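Local coordinates for protein ThreeFoil (Artificial gene, PDB 3PG0) that probably binds sugars, as a designed three-fold symmetric beta-trefoil of the ricin lectin type that also holds a sodium ion, at residues 32-37 with 157-162; 39-44 with 54-59; 69-74 with 110-115. All blocks are in the same frame, centred on the assembly; numbering follows the deposited sequence. Where two conformers were deposited one is given.

Contact 1. Residues 32-37 with 157-162; sequences VARHSG and NQQWRL
V32 and R161 form an antiparallel hydrogen-bonded pair that ties strand 28-33 to strand 160-164: V32 N gives to R161 O at 3.0 Å, R161 N returns to V32 O at 2.8 Å, and the next pair, A33 with W160, is non-hydrogen-bonded. Beyond the strands the backbone makes one more bond, from R34 N to Q159 O. On the face that carries A33 and W160, the methyl of A33 sits over the six-membered ring of the indole, a CH-pi contact with CB 4.0 Å from the ring centroid. W160 NE1 gives its hydrogen to L134 O. On the other face V32 CG1 lies 3.9 Å from R161 NH1, the two side chains running side by side and pointing the same way. R34 and Q159 also run alongside each other. With CG of R34 anti to the backbone N (chi1 -178°) and the chain extended to NE, NH1 arrives 2.8 Å from Q159 OE1. That oxygen lies in the guanidinium plane, whereas the amide stands almost perpendicular to it, at 88°. H35 is sandwiched: N157 CB is over the centre of one ring face, 3.6 Å from the centroid, and S36 CB is over the opposite face. The imidazole is held further by NE2, hydrogen-bonded to S140 O, and N157 ND2 bonds to V136 O. The A33-W160 face packs on V136 of strand 133-136. Pairing the first modelled strand with the last one, 160-164, closes the beta-trefoil barrel.

Contact 2. Residues 39-44 with 54-59; sequences ALDVEN and IQYSYS. With BTB (2-[bis-(2-hydroxy-ethyl)-amino]-2-hydroxymethyl-propane-1,3-diol), chain D.
D41 and I54 pair across the hairpin of strands 39-42 and 53-56, with I54 N giving an almost straight bond to D41 O at 2.8 Å and D41 N reaching I54 O. A second hydrogen-bonded pair, A39 with Y56, lies further along, and L40 with Q55 fills the non-hydrogen-bonded place between them. The side chain of D41 is the one to follow. D41 CB lies 3.6 Å from I54 O and a little farther from Y56 CB. CG is anti to the backbone N (chi1 177°), which carries the carboxylate out on the face shared with A39, I54 and Y56. There the two oxygens part company. D41 OD1 takes a hydrogen bond from BTB O6, of the bound bis-tris molecule, at 2.6 Å. I54 CG1 lies beside D41 OD1 at 3.7 Å. D41 OD2 lies 3.3 Å from Y56 CB. It also accepts from Q64 NE2, a bond that helps fix the carboxylate's rotation. The same BTB O6 accepts from N44 N at 2.7 Å, so acid and loop backbone grip one hydroxyl. The Y56 ring presents a face to the ligand, with BTB C6 lying 3.5 Å above its plane. This buffer molecule probably came from the crystallisation liquor, but an acid, an aromatic face and a backbone N-H around a hydroxyl are consistent with a ricin-type sugar pocket. At the other end A39 CB meets the edge of the Y58 ring, 3.6 Å from Y58 CD1. On the reverse face L40 packs against L31 of strand 28-33 and L134 of strand 133-136, while Q55 touches A33 and V136 of the same two strands.

Contact 3. Residues 69-74 with 110-115; sequences VDLGDG and NQQWRL
L71 meets Q112 through apolar contact, L71 CD1 lying 3.5 Å from Q112 CG and 3.7 Å from Q112 CD. CD1 of L71 is anti to CA (chi2 177°), which extends the methyl toward Q112, where it lies over CG and the amide carbon, while OE1 of the glutamine accepts from R128 NH1. The polar contacts gather at one carbonyl. G74 O receives a weak bond from L115 N at 3.5 Å and a CA-H...O contact from R114 CA at 3.4 Å, and R114 CG comes alongside it at 3.7 Å. A water donates both to G74 O, at 2.6 Å, and to L115 O, bridging the two backbones. In the beta-trefoil, 66-72 and 75-80 form a tight hairpin; the contact joins the end of 66-72 and the turn after it to 113-117, the strand flanking 75-80 in the sheet. The turn has its own local bond. D70 OD1 accepts from G72 N at 2.8 Å in an Asx turn, the donor approaching from above the carboxylate plane.

Contacts 1 and 3 belong to one six-stranded antiparallel sheet, in which strands 28-33 and 66-72 are neighbours; their centres are 19 Å apart. Contact 2 is the separate two-stranded hairpin 39-42 with 53-56. Its centre lies 12 Å from that of contact 1, which it touches through a probable S36 OG to Q55 OE1 hydrogen bond and through W160 against L40. Along the chain contact 2 closes before contact 3 opens, and contact 1 spans both, bringing the first and last strands together. Contacts 2 and 3 have centres 21 Å apart, and the probable sugar pocket at contact 2 lies across the chain's centre from contact 3.

Contact 1. Residues 32-37 with 157-162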
loop_
_atom_site.group_PDB
_atom_site.type_symbol
_atom_site.label_atom_id
_atom_site.label_comp_id
_atom_site.label_asym_id
_atom_site.label_seq_id
_atom_site.Cartn_x
_atom_site.Cartn_y
_atom_site.Cartn_z
ATOM N N VAL A 32 -3.551 7.806 -1.306
ATOM C CA VAL A 32 -4.976 7.930 -1.601
ATOM C C VAL A 32 -5.269 7.303 -2.957
ATOM O O VAL A 32 -4.650 7.667 -3.961
ATOM C CB VAL A 32 -5.402 9.414 -1.628
ATOM C CG1 VAL A 32 -6.878 9.549 -1.973
ATOM C CG2 VAL A 32 -5.103 10.064 -0.288
ATOM N N ALA A 33 -6.197 6.352 -2.983
ATOM C CA ALA A 33 -6.572 5.705 -4.241
ATOM C C ALA A 33 -7.312 6.680 -5.144
ATOM O O ALA A 33 -8.182 7.441 -4.694
ATOM C CB ALA A 33 -7.416 4.466 -3.980
ATOM N N ARG A 34 -6.974 6.646 -6.428
ATOM C CA ARG A 34 -7.521 7.614 -7.375
ATOM C C ARG A 34 -9.026 7.479 -7.529
ATOM O O ARG A 34 -9.740 8.481 -7.632
ATOM C CB ARG A 34 -6.836 7.453 -8.729
ATOM C CG ARG A 34 -7.302 8.443 -9.771
ATOM C CD ARG A 34 -6.467 8.367 -11.041
ATOM N NE ARG A 34 -6.903 9.395 -11.988
ATOM C CZ ARG A 34 -6.298 9.663 -13.144
ATOM N NH1 ARG A 34 -5.224 8.981 -13.510
ATOM N NH2 ARG A 34 -6.767 10.623 -13.934
ATOM N N HIS A 35 -9.516 6.244 -7.549
ATOM C CA HIS A 35 -10.941 6.035 -7.792
ATOM C C HIS A 35 -11.794 6.485 -6.610
ATOM O O HIS A 35 -12.853 7.062 -6.797
ATOM C CB HIS A 35 -11.228 4.564 -8.152
ATOM C CG HIS A 35 -11.156 3.627 -6.982
ATOM N ND1 HIS A 35 -10.059 3.555 -6.149
ATOM C CD2 HIS A 35 -12.056 2.736 -6.499
ATOM C CE1 HIS A 35 -10.280 2.649 -5.211
ATOM N NE2 HIS A 35 -11.486 2.136 -5.404
ATOM N N SER A 36 -11.321 6.246 -5.390
ATOM C CA SER A 36 -12.185 6.388 -4.220
ATOM C C SER A 36 -11.863 7.618 -3.394
ATOM O O SER A 36 -12.721 8.116 -2.652
ATOM C CB SER A 36 -12.050 5.167 -3.317
ATOM O OG SER A 36 -10.735 5.114 -2.782
ATOM N N GLY A 37 -10.627 8.101 -3.509
ATOM C CA GLY A 37 -10.160 9.210 -2.693
ATOM C C GLY A 37 -9.964 8.796 -1.239
ATOM O O GLY A 37 -9.773 9.641 -0.349
ATOM N N ASN A 157 -8.349 2.277 -9.514
ATOM C CA ASN A 157 -8.210 1.585 -8.230
ATOM C C ASN A 157 -6.810 0.993 -8.041
ATOM O O ASN A 157 -6.536 0.336 -7.039
ATOM C CB ASN A 157 -9.271 0.486 -8.095
ATOM C CG ASN A 157 -9.183 -0.546 -9.207
ATOM O OD1 ASN A 157 -9.199 -0.198 -10.398
ATOM N ND2 ASN A 157 -9.076 -1.821 -8.830
ATOM N N GLN A 158 -5.943 1.251 -9.016
ATOM C CA GLN A 158 -4.548 0.793 -8.999
ATOM C C GLN A 158 -3.589 1.981 -9.061
ATOM O O GLN A 158 -2.386 1.819 -9.310
ATOM C CB GLN A 158 -4.279 -0.093 -10.207
ATOM C CG GLN A 158 -5.262 -1.223 -10.384
ATOM C CD GLN A 158 -4.818 -2.134 -11.491
ATOM O OE1 GLN A 158 -4.722 -1.703 -12.647
ATOM N NE2 GLN A 158 -4.507 -3.389 -11.150
ATOM N N GLN A 159 -4.139 3.183 -8.899
ATOM C CA GLN A 159 -3.353 4.410 -8.955
ATOM C C GLN A 159 -3.484 5.147 -7.634
ATOM O O GLN A 159 -4.575 5.202 -7.055
ATOM C CB GLN A 159 -3.839 5.296 -10.101
ATOM C CG GLN A 159 -3.754 4.644 -11.471
ATOM C CD GLN A 159 -4.207 5.584 -12.567
ATOM O OE1 GLN A 159 -3.841 6.763 -12.578
ATOM N NE2 GLN A 159 -5.017 5.075 -13.490
ATOM N N TRP A 160 -2.370 5.709 -7.165
ATOM C CA TRP A 160 -2.284 6.248 -5.814
ATOM C C TRP A 160 -1.663 7.635 -5.836
ATOM O O TRP A 160 -0.646 7.863 -6.509
ATOM C CB TRP A 160 -1.452 5.303 -4.916
ATOM C CG TRP A 160 -2.067 3.954 -4.802
ATOM C CD1 TRP A 160 -1.898 2.898 -5.660
ATOM C CD2 TRP A 160 -2.994 3.513 -3.797
ATOM N NE1 TRP A 160 -2.657 1.825 -5.246
ATOM C CE2 TRP A 160 -3.339 2.176 -4.107
ATOM C CE3 TRP A 160 -3.559 4.118 -2.663
ATOM C CZ2 TRP A 160 -4.215 1.423 -3.321
ATOM C CZ3 TRP A 160 -4.443 3.371 -1.884
ATOM C CH2 TRP A 160 -4.756 2.028 -2.220
ATOM N N ARG A 161 -2.274 8.563 -5.108
ATOM C CA ARG A 161 -1.688 9.882 -4.916
ATOM C C ARG A 161 -0.861 9.779 -3.644
ATOM O O ARG A 161 -1.371 9.339 -2.603
ATOM C CB ARG A 161 -2.785 10.946 -4.767
ATOM C CG ARG A 161 -2.309 12.364 -4.976
ATOM C CD ARG A 161 -3.480 13.322 -5.209
ATOM N NE ARG A 161 -4.204 13.642 -3.978
ATOM C CZ ARG A 161 -5.429 13.209 -3.689
ATOM N NH1 ARG A 161 -6.085 12.435 -4.545
ATOM N NH2 ARG A 161 -6.005 13.555 -2.542
ATOM N N LEU A 162 0.418 10.144 -3.731
ATOM C CA LEU A 162 1.278 10.208 -2.554
ATOM C C LEU A 162 1.259 11.631 -2.016
ATOM O O LEU A 162 1.886 12.525 -2.589
ATOM C CB LEU A 162 2.716 9.798 -2.886
ATOM C CG LEU A 162 3.102 8.321 -2.762
ATOM C CD1 LEU A 162 2.076 7.411 -3.394
ATOM C CD2 LEU A 162 4.481 8.089 -3.375
#

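Contact 2. Residues 39-44 with 54-59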
loop_
_atom_site.group_PDB
_atom_site.type_symbol
_atom_site.label_atom_id
_atom_site.label_comp_id
_atom_site.label_asym_id
_atom_site.label_seq_id
_atom_site.Cartn_x
_atom_site.Cartn_y
_atom_site.Cartn_z
ATOM N N ALA A 39 -7.965 6.277 1.789
ATOM C CA ALA A 39 -6.566 6.104 2.144
ATOM C C ALA A 39 -6.163 4.666 2.450
ATOM O O ALA A 39 -6.964 3.865 2.936
ATOM C CB ALA A 39 -6.234 7.012 3.360
ATOM N N LEU A 40 -4.899 4.366 2.174
ATOM C CA LEU A 40 -4.282 3.116 2.580
ATOM C C LEU A 40 -4.208 3.054 4.105
ATOM O O LEU A 40 -3.630 3.936 4.748
ATOM C CB LEU A 40 -2.887 3.024 1.964
ATOM C CG LEU A 40 -2.181 1.671 2.014
ATOM C CD1 LEU A 40 -2.901 0.668 1.108
ATOM C CD2 LEU A 40 -0.726 1.860 1.580
ATOM N N ASP A 41 -4.775 1.995 4.678
ATOM C CA ASP A 41 -5.125 1.981 6.089
ATOM C C ASP A 41 -4.837 0.610 6.712
ATOM O O ASP A 41 -5.219 -0.417 6.152
ATOM C CB ASP A 41 -6.618 2.343 6.174
ATOM C CG ASP A 41 -7.174 2.316 7.591
ATOM O OD1 ASP A 41 -7.100 1.266 8.272
ATOM O OD2 ASP A 41 -7.736 3.345 8.006
ATOM N N VAL A 42 -4.154 0.588 7.862
ATOM C CA VAL A 42 -4.017 -0.677 8.595
ATOM C C VAL A 42 -5.211 -0.843 9.531
ATOM O O VAL A 42 -5.427 -0.041 10.447
ATOM C CB VAL A 42 -2.722 -0.767 9.415
ATOM C CG1 VAL A 42 -2.664 -2.113 10.148
ATOM C CG2 VAL A 42 -1.494 -0.594 8.507
ATOM N N GLU A 43 -5.957 -1.914 9.297
ATOM C CA GLU A 43 -7.298 -2.091 9.834
ATOM C C GLU A 43 -7.377 -1.957 11.355
ATOM O O GLU A 43 -6.717 -2.698 12.099
ATOM C CB GLU A 43 -7.861 -3.437 9.381
ATOM C CG GLU A 43 -9.300 -3.655 9.789
ATOM C CD GLU A 43 -9.886 -4.887 9.145
ATOM O OE1 GLU A 43 -9.185 -5.920 9.092
ATOM O OE2 GLU A 43 -11.043 -4.816 8.686
ATOM N N ASN A 44 -8.183 -0.993 11.797
ATOM C CA ASN A 44 -8.473 -0.778 13.212
ATOM C C ASN A 44 -7.243 -0.458 14.059
ATOM O O ASN A 44 -7.245 -0.641 15.285
ATOM C CB ASN A 44 -9.257 -1.957 13.787
ATOM C CG ASN A 44 -10.630 -2.105 13.136
ATOM O OD1 ASN A 44 -11.276 -1.110 12.795
ATOM N ND2 ASN A 44 -11.072 -3.343 12.951
ATOM N N ILE A 54 -6.324 -2.127 4.236
ATOM C CA ILE A 54 -7.605 -1.867 3.591
ATOM C C ILE A 54 -7.602 -0.441 3.074
ATOM O O ILE A 54 -6.617 0.280 3.198
ATOM C CB ILE A 54 -8.776 -2.015 4.584
ATOM C CG1 ILE A 54 -8.591 -1.060 5.781
ATOM C CG2 ILE A 54 -8.894 -3.462 5.063
ATOM C CD1 ILE A 54 -9.765 -1.077 6.770
ATOM N N GLN A 55 -8.714 -0.040 2.481
ATOM C CA GLN A 55 -8.934 1.354 2.141
ATOM C C GLN A 55 -9.939 1.933 3.128
ATOM O O GLN A 55 -10.865 1.247 3.547
ATOM C CB GLN A 55 -9.428 1.457 0.700
ATOM C CG GLN A 55 -10.653 2.282 0.505
ATOM C CD GLN A 55 -11.158 2.230 -0.921
ATOM O OE1 GLN A 55 -10.458 2.627 -1.869
ATOM N NE2 GLN A 55 -12.383 1.739 -1.087
ATOM N N TYR A 56 -9.734 3.174 3.542
ATOM C CA TYR A 56 -10.657 3.782 4.491
ATOM C C TYR A 56 -10.595 5.302 4.397
ATOM O O TYR A 56 -9.539 5.877 4.139
ATOM C CB TYR A 56 -10.355 3.312 5.926
ATOM C CG TYR A 56 -11.554 3.314 6.861
ATOM C CD1 TYR A 56 -12.327 2.170 7.025
ATOM C CD2 TYR A 56 -11.885 4.443 7.598
ATOM C CE1 TYR A 56 -13.418 2.164 7.886
ATOM C CE2 TYR A 56 -12.964 4.440 8.455
ATOM C CZ TYR A 56 -13.728 3.305 8.593
ATOM O OH TYR A 56 -14.809 3.314 9.452
ATOM N N SER A 57 -11.736 5.954 4.602
ATOM C CA SER A 57 -11.758 7.409 4.629
ATOM C C SER A 57 -10.654 7.949 5.544
ATOM O O SER A 57 -10.483 7.472 6.667
ATOM C CB SER A 57 -13.112 7.902 5.128
ATOM O OG SER A 57 -14.121 7.605 4.186
ATOM N N TYR A 58 -9.931 8.960 5.069
ATOM C CA TYR A 58 -8.790 9.494 5.816
ATOM C C TYR A 58 -9.231 10.322 7.021
ATOM O O TYR A 58 -10.012 11.270 6.879
ATOM C CB TYR A 58 -7.896 10.351 4.916
ATOM C CG TYR A 58 -6.578 10.680 5.564
ATOM C CD1 TYR A 58 -5.616 9.694 5.724
ATOM C CD2 TYR A 58 -6.294 11.963 6.033
ATOM C CE1 TYR A 58 -4.405 9.960 6.314
ATOM C CE2 TYR A 58 -5.074 12.243 6.637
ATOM C CZ TYR A 58 -4.133 11.240 6.771
ATOM O OH TYR A 58 -2.917 11.507 7.370
ATOM N N SER A 59 -8.711 9.965 8.197
ATOM C CA SER A 59 -9.015 10.664 9.443
ATOM C C SER A 59 -7.758 11.276 10.064
ATOM O O SER A 59 -7.834 11.960 11.090
ATOM C CB SER A 59 -9.616 9.685 10.450
ATOM O OG SER A 59 -8.628 8.742 10.855
HETATM C C1 BTB D . -12.666 3.324 12.663
HETATM O O1 BTB D . -13.199 4.464 12.143
HETATM C C2 BTB D . -11.139 3.432 12.707
HETATM C C3 BTB D . -10.748 4.792 13.219
HETATM O O3 BTB D . -10.889 4.855 14.568
HETATM C C4 BTB D . -10.653 2.371 13.613
HETATM O O4 BTB D . -9.236 2.506 13.825
HETATM N N BTB D . -10.567 3.220 11.306
HETATM C C5 BTB D . -10.984 1.899 10.823
HETATM C C6 BTB D . -10.110 1.507 9.684
HETATM O O6 BTB D . -8.828 1.058 10.150
HETATM C C7 BTB D . -9.139 3.277 11.360
HETATM C C8 BTB D . -8.534 4.198 10.326
HETATM O O8 BTB D . -9.114 5.441 10.442
#

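Contact 3. Residues 69-74 with 110-115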
loop_
_atom_site.group_PDB
_atom_site.type_symbol
_atom_site.label_atom_id
_atom_site.label_comp_id
_atom_site.label_asym_id
_atom_site.label_seq_id
_atom_site.Cartn_x
_atom_site.Cartn_y
_atom_site.Cartn_z
ATOM N N VAL A 69 10.437 4.680 2.725
ATOM C CA VAL A 69 11.837 4.477 3.022
ATOM C C VAL A 69 12.572 3.944 1.806
ATOM O O VAL A 69 12.305 2.827 1.353
ATOM C CB VAL A 69 11.989 3.519 4.214
ATOM C CG1 VAL A 69 13.466 3.294 4.526
ATOM C CG2 VAL A 69 11.237 4.069 5.437
ATOM N N ASP A 70 13.488 4.761 1.280
ATOM C CA ASP A 70 14.239 4.468 0.070
ATOM C C ASP A 70 15.228 3.337 0.307
ATOM O O ASP A 70 16.076 3.423 1.190
ATOM C CB ASP A 70 14.998 5.735 -0.365
ATOM C CG ASP A 70 15.583 5.625 -1.756
ATOM O OD1 ASP A 70 15.535 4.527 -2.349
ATOM O OD2 ASP A 70 16.102 6.648 -2.256
ATOM N N LEU A 71 15.109 2.279 -0.486
ATOM C CA LEU A 71 15.994 1.120 -0.377
ATOM C C LEU A 71 17.019 1.112 -1.501
ATOM O O LEU A 71 17.871 0.235 -1.552
ATOM C CB LEU A 71 15.186 -0.184 -0.422
ATOM C CG LEU A 71 14.149 -0.403 0.682
ATOM C CD1 LEU A 71 13.362 -1.699 0.473
ATOM C CD2 LEU A 71 14.830 -0.434 2.053
ATOM N N GLY A 72 16.932 2.089 -2.400
ATOM C CA GLY A 72 17.791 2.131 -3.572
ATOM C C GLY A 72 17.165 1.401 -4.751
ATOM O O GLY A 72 16.291 0.544 -4.572
ATOM N N ASP A 73 17.606 1.754 -5.956
ATOM C CA ASP A 73 17.145 1.112 -7.188
ATOM C C ASP A 73 15.650 1.289 -7.459
ATOM O O ASP A 73 15.056 0.520 -8.212
ATOM C CB ASP A 73 17.524 -0.373 -7.196
ATOM C CG ASP A 73 19.019 -0.586 -7.325
ATOM O OD1 ASP A 73 19.678 0.253 -7.977
ATOM O OD2 ASP A 73 19.535 -1.582 -6.776
ATOM N N GLY A 74 15.050 2.311 -6.860
ATOM C CA GLY A 74 13.645 2.595 -7.093
ATOM C C GLY A 74 12.707 1.815 -6.186
ATOM O O GLY A 74 11.489 1.972 -6.276
ATOM N N ASN A 110 8.808 -9.427 -1.009
ATOM C CA ASN A 110 7.365 -9.188 -0.878
ATOM C C ASN A 110 7.062 -8.020 0.056
ATOM O O ASN A 110 5.887 -7.717 0.321
ATOM C CB ASN A 110 6.638 -10.446 -0.375
ATOM C CG ASN A 110 7.122 -10.892 0.988
ATOM O OD1 ASN A 110 8.325 -11.002 1.222
ATOM N ND2 ASN A 110 6.190 -11.118 1.908
ATOM N N GLN A 111 8.123 -7.381 0.558
ATOM C CA GLN A 111 7.992 -6.209 1.422
ATOM C C GLN A 111 8.664 -4.989 0.795
ATOM O O GLN A 111 8.893 -3.978 1.467
ATOM C CB GLN A 111 8.625 -6.474 2.790
ATOM C CG GLN A 111 8.157 -7.757 3.470
ATOM C CD GLN A 111 8.735 -7.885 4.866
ATOM O OE1 GLN A 111 9.953 -7.959 5.031
ATOM N NE2 GLN A 111 7.868 -7.900 5.883
ATOM N N GLN A 112 9.008 -5.090 -0.485
ATOM C CA GLN A 112 9.634 -3.980 -1.195
ATOM C C GLN A 112 8.766 -3.578 -2.381
ATOM O O GLN A 112 8.215 -4.430 -3.083
ATOM C CB GLN A 112 11.040 -4.359 -1.652
ATOM C CG GLN A 112 11.940 -4.728 -0.496
ATOM C CD GLN A 112 13.328 -5.098 -0.946
ATOM O OE1 GLN A 112 13.841 -4.555 -1.921
ATOM N NE2 GLN A 112 13.950 -6.019 -0.230
ATOM N N TRP A 113 8.651 -2.272 -2.598
ATOM C CA TRP A 113 7.698 -1.736 -3.559
ATOM C C TRP A 113 8.368 -0.745 -4.491
ATOM O O TRP A 113 9.045 0.178 -4.040
ATOM C CB TRP A 113 6.547 -1.056 -2.807
ATOM C CG TRP A 113 5.769 -2.003 -1.950
ATOM C CD1 TRP A 113 6.046 -2.362 -0.655
ATOM C CD2 TRP A 113 4.601 -2.750 -2.333
ATOM N NE1 TRP A 113 5.115 -3.266 -0.206
ATOM C CE2 TRP A 113 4.228 -3.537 -1.220
ATOM C CE3 TRP A 113 3.832 -2.820 -3.501
ATOM C CZ2 TRP A 113 3.105 -4.376 -1.234
ATOM C CZ3 TRP A 113 2.722 -3.669 -3.526
ATOM C CH2 TRP A 113 2.362 -4.423 -2.394
ATOM N N ARG A 114 8.197 -0.946 -5.794
ATOM C CA ARG A 114 8.694 0.014 -6.774
ATOM C C ARG A 114 7.658 1.121 -6.922
ATOM O O ARG A 114 6.505 0.853 -7.254
ATOM C CB ARG A 114 8.955 -0.674 -8.122
ATOM C CG ARG A 114 9.897 0.076 -9.064
ATOM C CD ARG A 114 10.307 -0.790 -10.266
ATOM N NE ARG A 114 9.396 -0.668 -11.412
ATOM C CZ ARG A 114 8.527 -1.600 -11.800
ATOM N NH1 ARG A 114 8.431 -2.743 -11.142
ATOM N NH2 ARG A 114 7.748 -1.389 -12.856
ATOM N N LEU A 115 8.059 2.368 -6.684
ATOM C CA LEU A 115 7.143 3.504 -6.820
ATOM C C LEU A 115 7.274 4.173 -8.189
ATOM O O LEU A 115 8.188 4.968 -8.417
ATOM C CB LEU A 115 7.366 4.533 -5.700
ATOM C CG LEU A 115 6.586 4.317 -4.397
ATOM C CD1 LEU A 115 6.816 2.923 -3.823
ATOM C CD2 LEU A 115 6.943 5.385 -3.372
HETATM O O HOH W 1 10.864 3.737 -8.031
#